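Toll-like receptor 13 (Mus musculus, PDB 4Z0C) recognises and binds bacterial 23S rRNA and signals through MYD88 and TRAF6 to switch on NF-kappa-B and the inflammatory response. Local coordinates at residues N166-L171 with N189-L194; S210-K215 with S234-K239; P520-K525 with F546-G551; Q570-I575 with F599-R604. All blocks are in the same frame, centred on the assembly; numbering follows the deposited sequence.

How the contacts relate
All four contacts join turns of the leucine-rich-repeat ectodomain. In each, leucine, phenylalanine or ladder asparagine side chains are largely buried, while lysine, arginine and glutamine residues tend to the surface. Contacts 1 and 2 touch: Asn212 OD1 of contact 2 probably accepts a bond from Leu191 N of contact 1. Backbone hydrogen bonds and asparagine or threonine side chains dominate this pair, with leucine packing beneath contact 1. Contacts 3 and 4 lie on the opposite side of the chain's centre. They pack against each other through Phe547, Leu550, Phe571 and Leu574. Both join Phe-to-Leu turns; side-chain packing and bridging water replace direct hydrogen bonds there. Sugars lie near contacts 2, 3 and 4.

Contact 1: N166-L171 with N189-L194; sequences NSIMYL and NKLREL
Asn189 holds CG beside its own backbone N, with chi1 at -80°, and this brings its amide oxygen to the backbone of Ile168. Met169 instead sets CG anti to its backbone N and runs alongside Arg192. The first arrangement is the asparagine ladder of leucine-rich repeats. Asn189 OD1 accepts Ile168 N at 2.9 Å, on a lone pair in the carbonyl plane, and the N-H points along the bond at 159°. The ND2 end gives bonds to Phe186 O and Leu163 O, so the amide is gripped at both ends, which should hold its orientation. Two backbone bonds follow: Lys190 N to Ile168 O at 3.1 Å and Arg192 N to Met169 O at 2.9 Å. On the outer side Met169 SD lies over one face of the Arg192 guanidinium, 3.9 Å from NH1. Tyr170 stands nearly perpendicular to that group, with planes 87° apart. Glu193 OE1 sits at the edge of the tyrosine ring, 3.2 Å from Tyr170 CD1. It also takes a weak bond from Leu171 N at 3.2 Å, while OE2 bonds His173 NE2. On the inner side Leu191 CD2 meets Leu171 CD1 at 3.7 Å. The two loops follow parallel strands 160-162 and 183-185 in LRR 6 and LRR 7, and Phe145 of helix 145-152 packs on Ile168 and Leu171.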
# COMPACT_ATOMS: atom_id res chain seq x y z
N ASN A 166 -29.08 29.01 -7.60
CA ASN A 166 -29.92 29.39 -8.73
C ASN A 166 -29.55 30.81 -9.17
O ASN A 166 -28.49 31.31 -8.81
CB ASN A 166 -31.40 29.29 -8.36
CG ASN A 166 -31.91 27.85 -8.34
OD1 ASN A 166 -32.15 27.25 -9.38
ND2 ASN A 166 -32.12 27.32 -7.14
N SER A 167 -30.44 31.47 -9.92
CA SER A 167 -30.15 32.79 -10.47
C SER A 167 -31.17 33.85 -10.04
O SER A 167 -31.48 34.78 -10.79
CB SER A 167 -30.12 32.72 -12.00
OG SER A 167 -29.00 31.99 -12.44
N ILE A 168 -31.70 33.71 -8.83
CA ILE A 168 -32.64 34.69 -8.32
C ILE A 168 -31.94 36.01 -8.01
O ILE A 168 -30.93 36.07 -7.30
CB ILE A 168 -33.37 34.16 -7.08
CG1 ILE A 168 -34.23 32.95 -7.47
CG2 ILE A 168 -34.27 35.21 -6.51
CD1 ILE A 168 -34.91 32.26 -6.31
N MET A 169 -32.49 37.09 -8.55
CA MET A 169 -31.87 38.40 -8.47
C MET A 169 -32.74 39.28 -7.61
O MET A 169 -32.23 40.12 -6.86
CB MET A 169 -31.74 39.00 -9.87
CG MET A 169 -30.78 40.17 -9.98
SD MET A 169 -30.22 40.42 -11.68
CE MET A 169 -29.62 38.78 -12.10
N TYR A 170 -34.06 39.09 -7.71
CA TYR A 170 -35.00 39.90 -6.94
C TYR A 170 -36.04 39.07 -6.20
O TYR A 170 -36.48 38.03 -6.68
CB TYR A 170 -35.70 40.89 -7.87
CG TYR A 170 -34.74 41.81 -8.57
CD1 TYR A 170 -34.07 42.79 -7.86
CD2 TYR A 170 -34.48 41.69 -9.94
CE1 TYR A 170 -33.17 43.63 -8.47
CE2 TYR A 170 -33.58 42.54 -10.56
CZ TYR A 170 -32.93 43.51 -9.82
OH TYR A 170 -32.03 44.37 -10.40
N LEU A 171 -36.45 39.56 -5.03
CA LEU A 171 -37.59 38.97 -4.34
C LEU A 171 -38.91 39.46 -4.95
O LEU A 171 -38.90 40.28 -5.86
CB LEU A 171 -37.55 39.27 -2.83
CG LEU A 171 -36.61 38.48 -1.92
CD1 LEU A 171 -35.84 37.42 -2.70
CD2 LEU A 171 -35.69 39.39 -1.15
N ASN A 189 -27.13 32.42 -4.96
CA ASN A 189 -27.88 33.10 -6.01
C ASN A 189 -27.21 34.42 -6.35
O ASN A 189 -26.02 34.62 -6.09
CB ASN A 189 -29.32 33.32 -5.58
CG ASN A 189 -30.15 32.09 -5.74
OD1 ASN A 189 -30.82 31.92 -6.75
ND2 ASN A 189 -30.13 31.22 -4.74
N LYS A 190 -27.98 35.35 -6.89
CA LYS A 190 -27.42 36.65 -7.24
C LYS A 190 -28.33 37.79 -6.77
O LYS A 190 -28.60 38.73 -7.52
CB LYS A 190 -27.10 36.72 -8.74
CG LYS A 190 -27.76 35.65 -9.56
CD LYS A 190 -26.82 35.11 -10.61
CE LYS A 190 -26.53 36.17 -11.65
NZ LYS A 190 -27.71 36.46 -12.52
N LEU A 191 -28.80 37.66 -5.53
CA LEU A 191 -29.70 38.62 -4.91
C LEU A 191 -29.16 40.04 -4.86
O LEU A 191 -28.03 40.25 -4.42
CB LEU A 191 -30.02 38.20 -3.48
CG LEU A 191 -30.97 37.02 -3.31
CD1 LEU A 191 -31.09 36.67 -1.84
CD2 LEU A 191 -32.31 37.37 -3.90
N ARG A 192 -29.98 41.00 -5.27
CA ARG A 192 -29.64 42.41 -5.18
C ARG A 192 -30.34 43.02 -3.99
O ARG A 192 -30.03 44.13 -3.58
CB ARG A 192 -30.05 43.17 -6.44
CG ARG A 192 -29.35 42.72 -7.71
CD ARG A 192 -28.17 43.60 -8.07
NE ARG A 192 -27.51 43.12 -9.28
CZ ARG A 192 -27.88 43.44 -10.52
NH1 ARG A 192 -27.22 42.94 -11.56
NH2 ARG A 192 -28.91 44.24 -10.72
N GLU A 193 -31.28 42.29 -3.40
CA GLU A 193 -32.08 42.83 -2.31
C GLU A 193 -32.39 41.77 -1.25
O GLU A 193 -32.42 40.58 -1.53
CB GLU A 193 -33.40 43.39 -2.85
CG GLU A 193 -34.53 42.35 -2.85
CD GLU A 193 -35.70 42.70 -3.75
OE1 GLU A 193 -35.53 42.67 -4.99
OE2 GLU A 193 -36.80 42.98 -3.23
N LEU A 194 -32.63 42.23 -0.03
CA LEU A 194 -33.10 41.36 1.05
C LEU A 194 -34.35 41.97 1.69
O LEU A 194 -34.50 41.96 2.91
CB LEU A 194 -32.00 41.14 2.10
CG LEU A 194 -30.97 40.06 1.76
CD1 LEU A 194 -29.86 39.99 2.79
CD2 LEU A 194 -31.64 38.70 1.62

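Contact 2: S210-K215 with S234-K239; sequences SRNGNK and SGTVIK
Thr236 rests its hydroxyl against the backbone of Ser210 and Arg211, with OG1 3.2 Å from Ser210 CA. Its chi1 of -61° keeps OG1 beside the backbone N. The hydroxyl is hydrogen-bonded to Ala209 O. It also lies 3.2 Å from Arg211 N, but the angle is too poor for a bond. Arg211 N instead donates a hydrogen bond to Ser234 O at 2.9 Å, the one direct hydrogen bond between the segments. That bond is bent to 142°. The same carbonyl oxygen presses on Ser210 CB at 3.1 Å. Gly235 passes close to Arg211, with CA atoms 4.5 Å apart. Further along the chains move apart. There Val237 keeps the segments in touch, and its CG2 reaches Gly213 O at 3.5 Å.

Thr236 stands in LRR 9 where the repeats before it carry the ladder asparagine. Asn212 of LRR 8 is such a residue: OD1 accepts Leu191 N, and ND2 serves Ala209 O and Phe186 O. Ala209 O thus receives both Asn212 and Thr236. Sugars touch Ser210 and Arg211 at the other end.

The chemistry is mostly that of backbone carbonyls and small polar side chains. The implication is that Thr236 ties this rung to the previous repeat through one hydroxyl, whereas Asn212 uses both ends of its amide, and that Val237 CG2 adds van der Waals packing against the carbonyl oxygens of Gly213 and Asn214.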
# COMPACT_ATOMS: atom_id res chain seq x y z
N SER A 210 -26.50 33.51 1.86
CA SER A 210 -25.06 33.41 1.69
C SER A 210 -24.60 33.33 0.23
O SER A 210 -25.34 32.86 -0.63
CB SER A 210 -24.53 32.22 2.49
OG SER A 210 -24.15 31.17 1.62
N ARG A 211 -23.39 33.82 -0.04
CA ARG A 211 -22.74 33.76 -1.35
C ARG A 211 -23.59 34.33 -2.49
O ARG A 211 -23.80 33.65 -3.50
CB ARG A 211 -22.35 32.31 -1.69
CG ARG A 211 -21.61 31.57 -0.56
CD ARG A 211 -21.67 30.06 -0.78
NE ARG A 211 -20.66 29.68 -1.75
CZ ARG A 211 -20.92 29.40 -3.03
NH1 ARG A 211 -22.16 29.44 -3.50
NH2 ARG A 211 -19.91 29.07 -3.84
N ASN A 212 -24.02 35.58 -2.37
CA ASN A 212 -24.93 36.15 -3.37
C ASN A 212 -24.40 37.20 -4.35
O ASN A 212 -25.17 38.01 -4.86
CB ASN A 212 -26.22 36.67 -2.71
CG ASN A 212 -27.31 35.61 -2.66
OD1 ASN A 212 -28.10 35.47 -3.60
ND2 ASN A 212 -27.38 34.89 -1.55
N GLY A 213 -23.11 37.19 -4.65
CA GLY A 213 -22.63 38.02 -5.74
C GLY A 213 -21.80 39.23 -5.39
O GLY A 213 -21.41 39.44 -4.24
N ASN A 214 -21.52 40.04 -6.41
CA ASN A 214 -20.63 41.19 -6.27
C ASN A 214 -21.31 42.45 -5.72
O ASN A 214 -20.79 43.10 -4.82
CB ASN A 214 -19.99 41.51 -7.63
CG ASN A 214 -19.05 40.41 -8.10
OD1 ASN A 214 -19.31 39.75 -9.11
ND2 ASN A 214 -17.95 40.21 -7.38
N LYS A 215 -22.48 42.77 -6.27
CA LYS A 215 -23.22 43.97 -5.87
C LYS A 215 -23.64 44.00 -4.40
O LYS A 215 -24.23 43.04 -3.89
CB LYS A 215 -24.44 44.19 -6.77
CG LYS A 215 -24.09 44.82 -8.12
CD LYS A 215 -24.85 46.12 -8.36
CE LYS A 215 -24.25 47.29 -7.58
NZ LYS A 215 -24.91 48.61 -7.87
N SER A 234 -22.94 34.64 5.16
CA SER A 234 -21.57 34.24 4.81
C SER A 234 -21.26 34.45 3.32
O SER A 234 -21.93 33.87 2.46
CB SER A 234 -21.33 32.77 5.19
OG SER A 234 -20.00 32.37 4.91
N GLY A 235 -20.26 35.28 3.03
CA GLY A 235 -19.87 35.53 1.65
C GLY A 235 -20.80 36.48 0.93
O GLY A 235 -20.72 36.66 -0.29
N THR A 236 -21.70 37.11 1.68
CA THR A 236 -22.65 38.05 1.10
C THR A 236 -22.24 39.47 1.42
O THR A 236 -22.07 39.82 2.59
CB THR A 236 -24.05 37.83 1.65
OG1 THR A 236 -24.49 36.51 1.31
CG2 THR A 236 -25.01 38.84 1.06
N VAL A 237 -22.09 40.29 0.39
CA VAL A 237 -21.68 41.67 0.61
C VAL A 237 -22.90 42.50 0.99
O VAL A 237 -23.70 42.88 0.14
CB VAL A 237 -21.00 42.27 -0.63
CG1 VAL A 237 -20.02 43.36 -0.20
CG2 VAL A 237 -20.25 41.19 -1.38
N ILE A 238 -23.01 42.82 2.27
CA ILE A 238 -24.18 43.51 2.78
C ILE A 238 -23.78 44.73 3.62
O ILE A 238 -22.92 44.64 4.49
CB ILE A 238 -25.05 42.56 3.62
CG1 ILE A 238 -26.27 43.28 4.16
CG2 ILE A 238 -24.24 41.96 4.77
CD1 ILE A 238 -27.22 42.35 4.86
N LYS A 239 -24.38 45.87 3.32
CA LYS A 239 -24.14 47.07 4.12
C LYS A 239 -24.77 46.85 5.50
O LYS A 239 -25.97 47.04 5.67
CB LYS A 239 -24.74 48.30 3.43
CG LYS A 239 -24.56 49.61 4.19
CD LYS A 239 -24.98 50.81 3.36
CE LYS A 239 -25.17 52.06 4.22
NZ LYS A 239 -25.67 53.22 3.43

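Contact 3: P520-K525 with F546-G551; sequences PFIKLK and FFQGLG. With NAG (2-acetamido-2-deoxy-beta-D-glucopyranose), chain R.
The phenylalanine spine of the leucine-rich-repeat solenoid runs through this contact, which joins two successive Phe-to-Leu turns. Phe521 to Leu524 forms a type I beta turn, and Phe547 to Leu550 a type II turn. Phe521 and Phe547 hold equivalent places, each opening its turn. Phe546, the residue before Phe547, makes a T-shaped pair with Phe521: the edge of Phe521 points at the face of Phe546, with centroids 5.3 Å apart and planes at 83°. The nearest carbons are Phe521 CE2 and Phe546 CE2 at 3.7 Å. Phe546 reaches this place because its CG lies anti to the backbone N, with chi1 -161°, and Pro520 CG packs on the same ring. Leu550 comes from the other turn and puts CD1 3.6 Å from Phe521 CB. Phe521 and Leu550 both also touch Leu530 of strand 529-531, so the core of the repeat continues behind them.

Toward the surface Ile522 lies alongside Gln548, and Ile522 CD1 comes within 3.6 Å of Gly549 CA. Gly549 takes a positive phi, as the type II turn requires. Water joins the backbones. One water accepts Phe521 N at 3.0 Å and donates to Phe546 O at 3.0 Å and to Gln548 O at 2.6 Å. These three bonds fix its place between the turns. At the far end the acetamide methyl C8 of a glycan sugar stands 3.6 Å from Gly551 O.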
# COMPACT_ATOMS: atom_id res chain seq x y z
N PRO A 520 -1.96 -15.27 18.26
CA PRO A 520 -1.95 -13.82 18.53
C PRO A 520 -3.24 -13.26 19.13
O PRO A 520 -3.19 -12.28 19.87
CB PRO A 520 -1.70 -13.22 17.15
CG PRO A 520 -2.17 -14.26 16.18
CD PRO A 520 -1.91 -15.58 16.82
N PHE A 521 -4.37 -13.90 18.87
CA PHE A 521 -5.67 -13.40 19.32
C PHE A 521 -6.18 -14.16 20.53
O PHE A 521 -7.35 -14.08 20.89
CB PHE A 521 -6.66 -13.47 18.17
CG PHE A 521 -6.12 -12.88 16.89
CD1 PHE A 521 -5.68 -11.56 16.86
CD2 PHE A 521 -6.01 -13.66 15.75
CE1 PHE A 521 -5.18 -11.01 15.68
CE2 PHE A 521 -5.50 -13.12 14.58
CZ PHE A 521 -5.10 -11.80 14.54
N ILE A 522 -5.29 -14.92 21.16
CA ILE A 522 -5.69 -15.83 22.23
C ILE A 522 -6.31 -15.14 23.46
O ILE A 522 -7.16 -15.72 24.13
CB ILE A 522 -4.50 -16.76 22.63
CG1 ILE A 522 -4.99 -17.95 23.45
CG2 ILE A 522 -3.43 -15.98 23.39
CD1 ILE A 522 -6.01 -18.76 22.73
N LYS A 523 -5.93 -13.90 23.73
CA LYS A 523 -6.47 -13.20 24.90
C LYS A 523 -7.69 -12.32 24.61
O LYS A 523 -8.32 -11.80 25.53
CB LYS A 523 -5.38 -12.39 25.61
CG LYS A 523 -4.84 -13.01 26.92
CD LYS A 523 -4.55 -14.51 26.80
CE LYS A 523 -5.66 -15.38 27.42
NZ LYS A 523 -5.76 -15.24 28.90
N LEU A 524 -8.03 -12.17 23.33
CA LEU A 524 -9.14 -11.31 22.96
C LEU A 524 -10.49 -12.03 23.09
O LEU A 524 -11.14 -12.35 22.10
CB LEU A 524 -8.93 -10.80 21.54
CG LEU A 524 -7.63 -10.04 21.34
CD1 LEU A 524 -7.48 -9.64 19.87
CD2 LEU A 524 -7.52 -8.83 22.26
N LYS A 525 -10.92 -12.24 24.33
CA LYS A 525 -12.07 -13.09 24.60
C LYS A 525 -13.43 -12.47 24.30
O LYS A 525 -14.43 -13.19 24.27
CB LYS A 525 -12.02 -13.61 26.04
CG LYS A 525 -11.42 -12.64 27.03
CD LYS A 525 -11.18 -13.28 28.39
CE LYS A 525 -12.47 -13.64 29.10
NZ LYS A 525 -12.24 -14.63 30.18
N PHE A 546 -4.28 -20.23 13.97
CA PHE A 546 -4.31 -18.79 13.89
C PHE A 546 -5.46 -18.14 14.64
O PHE A 546 -5.30 -17.05 15.20
CB PHE A 546 -4.30 -18.34 12.43
CG PHE A 546 -3.88 -16.91 12.23
CD1 PHE A 546 -2.61 -16.50 12.59
CD2 PHE A 546 -4.76 -15.98 11.68
CE1 PHE A 546 -2.21 -15.20 12.40
CE2 PHE A 546 -4.38 -14.68 11.47
CZ PHE A 546 -3.10 -14.28 11.85
N PHE A 547 -6.61 -18.83 14.70
CA PHE A 547 -7.84 -18.23 15.28
C PHE A 547 -8.25 -18.73 16.67
O PHE A 547 -9.34 -18.43 17.15
CB PHE A 547 -9.01 -18.35 14.30
CG PHE A 547 -8.78 -17.62 13.02
CD1 PHE A 547 -8.67 -16.23 13.02
CD2 PHE A 547 -8.62 -18.31 11.83
CE1 PHE A 547 -8.44 -15.54 11.85
CE2 PHE A 547 -8.38 -17.62 10.65
CZ PHE A 547 -8.30 -16.23 10.66
N GLN A 548 -7.36 -19.48 17.30
CA GLN A 548 -7.51 -19.97 18.66
C GLN A 548 -7.92 -18.84 19.62
O GLN A 548 -7.35 -17.75 19.60
CB GLN A 548 -6.17 -20.58 19.10
CG GLN A 548 -6.18 -21.43 20.36
CD GLN A 548 -6.68 -22.84 20.13
OE1 GLN A 548 -7.02 -23.21 19.00
NE2 GLN A 548 -6.73 -23.63 21.19
N GLY A 549 -8.93 -19.10 20.43
CA GLY A 549 -9.32 -18.20 21.49
C GLY A 549 -10.46 -17.27 21.08
O GLY A 549 -10.92 -16.47 21.89
N LEU A 550 -10.90 -17.42 19.84
CA LEU A 550 -11.87 -16.50 19.25
C LEU A 550 -13.31 -17.05 19.17
O LEU A 550 -14.01 -16.86 18.17
CB LEU A 550 -11.37 -16.03 17.88
CG LEU A 550 -10.22 -15.01 17.95
CD1 LEU A 550 -9.72 -14.62 16.57
CD2 LEU A 550 -10.69 -13.77 18.70
N GLY A 551 -13.75 -17.72 20.23
CA GLY A 551 -15.10 -18.27 20.28
C GLY A 551 -16.23 -17.25 20.28
O GLY A 551 -17.37 -17.60 19.97
C1 NAG R . -22.97 -16.55 22.66
C2 NAG R . -21.71 -16.61 23.51
C3 NAG R . -22.04 -16.91 24.96
C4 NAG R . -23.21 -16.09 25.51
C5 NAG R . -24.36 -15.99 24.52
C6 NAG R . -25.38 -14.96 25.01
C7 NAG R . -19.51 -17.65 23.20
C8 NAG R . -18.82 -18.96 23.02
N2 NAG R . -20.83 -17.65 23.00
O3 NAG R . -20.89 -16.64 25.72
O4 NAG R . -23.69 -16.68 26.70
O5 NAG R . -23.90 -15.64 23.22
O6 NAG R . -25.95 -15.37 26.24
O7 NAG R . -18.87 -16.65 23.51
O HOH W 1 -5.57 -16.51 18.09

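Contact 4: Q570-I575 with F599-R604; sequences QFDPLI and FQNLKR
Phe571 meets Phe599 and Leu602 in the tight half of this contact, while water fills in for direct bonds in the loose half. The two rings lie side by side and point the same way. Phe599 CE1 approaches the edge of the Phe571 ring, 4.1 Å from CE2. With chi1 at -55°, CG of Leu602 lies beside its backbone N and the branch faces the other turn, where both methyls make contact. CD1 of Leu602 meets Phe571 CD2 at 4.0 Å. CD2 of Leu602 sits 3.4 Å from Leu574 O and also packs on Leu574 CB.

The other half is polar and more open. Asp572 and Asn601 cross at about a right angle. Asp572 OD1 and Asn601 OD1 are two acceptors that do not bond each other, 3.8 Å apart. A water accepts Asn601 N at 2.9 Å and lies close to Asp572 OD1. A second water accepts Arg604 N at 3.2 Å and donates to Ile575 O at 3.0 Å. The Arg604 side chain runs out past that carbonyl, and a sugar touches Ile575.

Each segment holds a type I turn, Phe571 to Leu574 and Phe599 to Leu602, whose last leucine is the centre of an inverse gamma turn. They belong to the phenylalanine spine of the solenoid. Inward, Phe571 and Phe599 both rest on Leu580 of strand 579-581, and Phe571 and Leu574 also reach Leu556 of strand 555-557.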
# COMPACT_ATOMS: atom_id res chain seq x y z
N GLN A 570 -8.75 -24.29 10.48
CA GLN A 570 -8.54 -22.97 11.08
C GLN A 570 -9.79 -22.32 11.67
O GLN A 570 -9.68 -21.54 12.61
CB GLN A 570 -7.90 -22.03 10.06
CG GLN A 570 -6.39 -22.22 9.93
CD GLN A 570 -5.95 -23.18 8.82
OE1 GLN A 570 -6.74 -23.95 8.27
NE2 GLN A 570 -4.66 -23.11 8.48
N PHE A 571 -10.97 -22.64 11.13
CA PHE A 571 -12.20 -22.02 11.61
C PHE A 571 -12.86 -22.76 12.78
O PHE A 571 -13.87 -22.31 13.30
CB PHE A 571 -13.21 -21.83 10.47
CG PHE A 571 -12.78 -20.82 9.45
CD1 PHE A 571 -11.79 -19.89 9.75
CD2 PHE A 571 -13.34 -20.82 8.18
CE1 PHE A 571 -11.37 -18.97 8.80
CE2 PHE A 571 -12.92 -19.90 7.23
CZ PHE A 571 -11.94 -18.98 7.54
N ASP A 572 -12.26 -23.87 13.22
CA ASP A 572 -12.85 -24.65 14.31
C ASP A 572 -13.15 -23.91 15.61
O ASP A 572 -14.15 -24.22 16.27
CB ASP A 572 -12.04 -25.91 14.60
CG ASP A 572 -12.39 -27.07 13.67
OD1 ASP A 572 -13.07 -26.84 12.64
OD2 ASP A 572 -11.97 -28.21 13.97
N PRO A 573 -12.31 -22.93 15.98
CA PRO A 573 -12.63 -22.18 17.21
C PRO A 573 -13.79 -21.20 17.04
O PRO A 573 -14.34 -20.78 18.05
CB PRO A 573 -11.34 -21.41 17.51
CG PRO A 573 -10.26 -22.16 16.78
CD PRO A 573 -10.92 -22.66 15.55
N LEU A 574 -14.13 -20.84 15.80
CA LEU A 574 -15.09 -19.77 15.53
C LEU A 574 -16.57 -20.18 15.63
O LEU A 574 -17.32 -20.03 14.67
CB LEU A 574 -14.83 -19.17 14.15
CG LEU A 574 -13.41 -18.67 13.86
CD1 LEU A 574 -13.39 -17.97 12.51
CD2 LEU A 574 -12.90 -17.73 14.97
N ILE A 575 -16.99 -20.68 16.79
CA ILE A 575 -18.31 -21.29 16.86
C ILE A 575 -19.44 -20.29 16.76
O ILE A 575 -20.52 -20.63 16.27
CB ILE A 575 -18.49 -22.20 18.10
CG1 ILE A 575 -18.41 -21.41 19.40
CG2 ILE A 575 -17.50 -23.34 18.09
CD1 ILE A 575 -19.66 -21.60 20.26
N PHE A 599 -15.65 -25.55 6.84
CA PHE A 599 -16.86 -24.90 7.35
C PHE A 599 -17.69 -25.76 8.32
O PHE A 599 -18.81 -25.39 8.67
CB PHE A 599 -17.77 -24.48 6.19
CG PHE A 599 -17.16 -23.47 5.28
CD1 PHE A 599 -16.57 -22.33 5.77
CD2 PHE A 599 -17.17 -23.68 3.91
CE1 PHE A 599 -16.01 -21.41 4.91
CE2 PHE A 599 -16.61 -22.76 3.05
CZ PHE A 599 -16.03 -21.62 3.55
N GLN A 600 -17.16 -26.90 8.74
CA GLN A 600 -17.95 -27.85 9.53
C GLN A 600 -18.50 -27.32 10.85
O GLN A 600 -19.59 -27.71 11.26
CB GLN A 600 -17.15 -29.10 9.81
CG GLN A 600 -17.25 -30.13 8.73
CD GLN A 600 -16.64 -31.44 9.14
OE1 GLN A 600 -15.66 -31.48 9.89
NE2 GLN A 600 -17.23 -32.54 8.67
N ASN A 601 -17.77 -26.45 11.52
CA ASN A 601 -18.23 -26.00 12.82
C ASN A 601 -19.04 -24.70 12.79
O ASN A 601 -19.56 -24.25 13.81
CB ASN A 601 -17.06 -25.88 13.78
CG ASN A 601 -16.86 -27.14 14.56
OD1 ASN A 601 -16.37 -28.13 14.03
ND2 ASN A 601 -17.27 -27.13 15.82
N LEU A 602 -19.14 -24.11 11.60
CA LEU A 602 -19.75 -22.81 11.47
C LEU A 602 -21.25 -22.97 11.36
O LEU A 602 -21.87 -22.63 10.35
CB LEU A 602 -19.16 -22.05 10.28
CG LEU A 602 -17.64 -21.85 10.23
CD1 LEU A 602 -17.25 -20.93 9.07
CD2 LEU A 602 -17.10 -21.32 11.56
N LYS A 603 -21.83 -23.54 12.41
CA LYS A 603 -23.25 -23.86 12.43
C LYS A 603 -24.12 -22.63 12.66
O LYS A 603 -25.33 -22.69 12.43
CB LYS A 603 -23.53 -24.94 13.48
CG LYS A 603 -23.17 -26.33 12.99
CD LYS A 603 -22.45 -27.11 14.07
CE LYS A 603 -21.91 -28.41 13.53
NZ LYS A 603 -21.05 -29.07 14.55
N ARG A 604 -23.50 -21.52 13.06
CA ARG A 604 -24.24 -20.26 13.22
C ARG A 604 -23.97 -19.26 12.11
O ARG A 604 -24.37 -18.11 12.22
CB ARG A 604 -23.92 -19.57 14.55
CG ARG A 604 -24.81 -19.92 15.71
CD ARG A 604 -24.12 -19.48 16.99
NE ARG A 604 -24.61 -20.17 18.18
CZ ARG A 604 -24.30 -21.42 18.49
NH1 ARG A 604 -23.51 -22.13 17.70
NH2 ARG A 604 -24.79 -21.97 19.60
O HOH W 2 -15.18 -25.11 11.17
O HOH W 3 -20.56 -20.18 13.34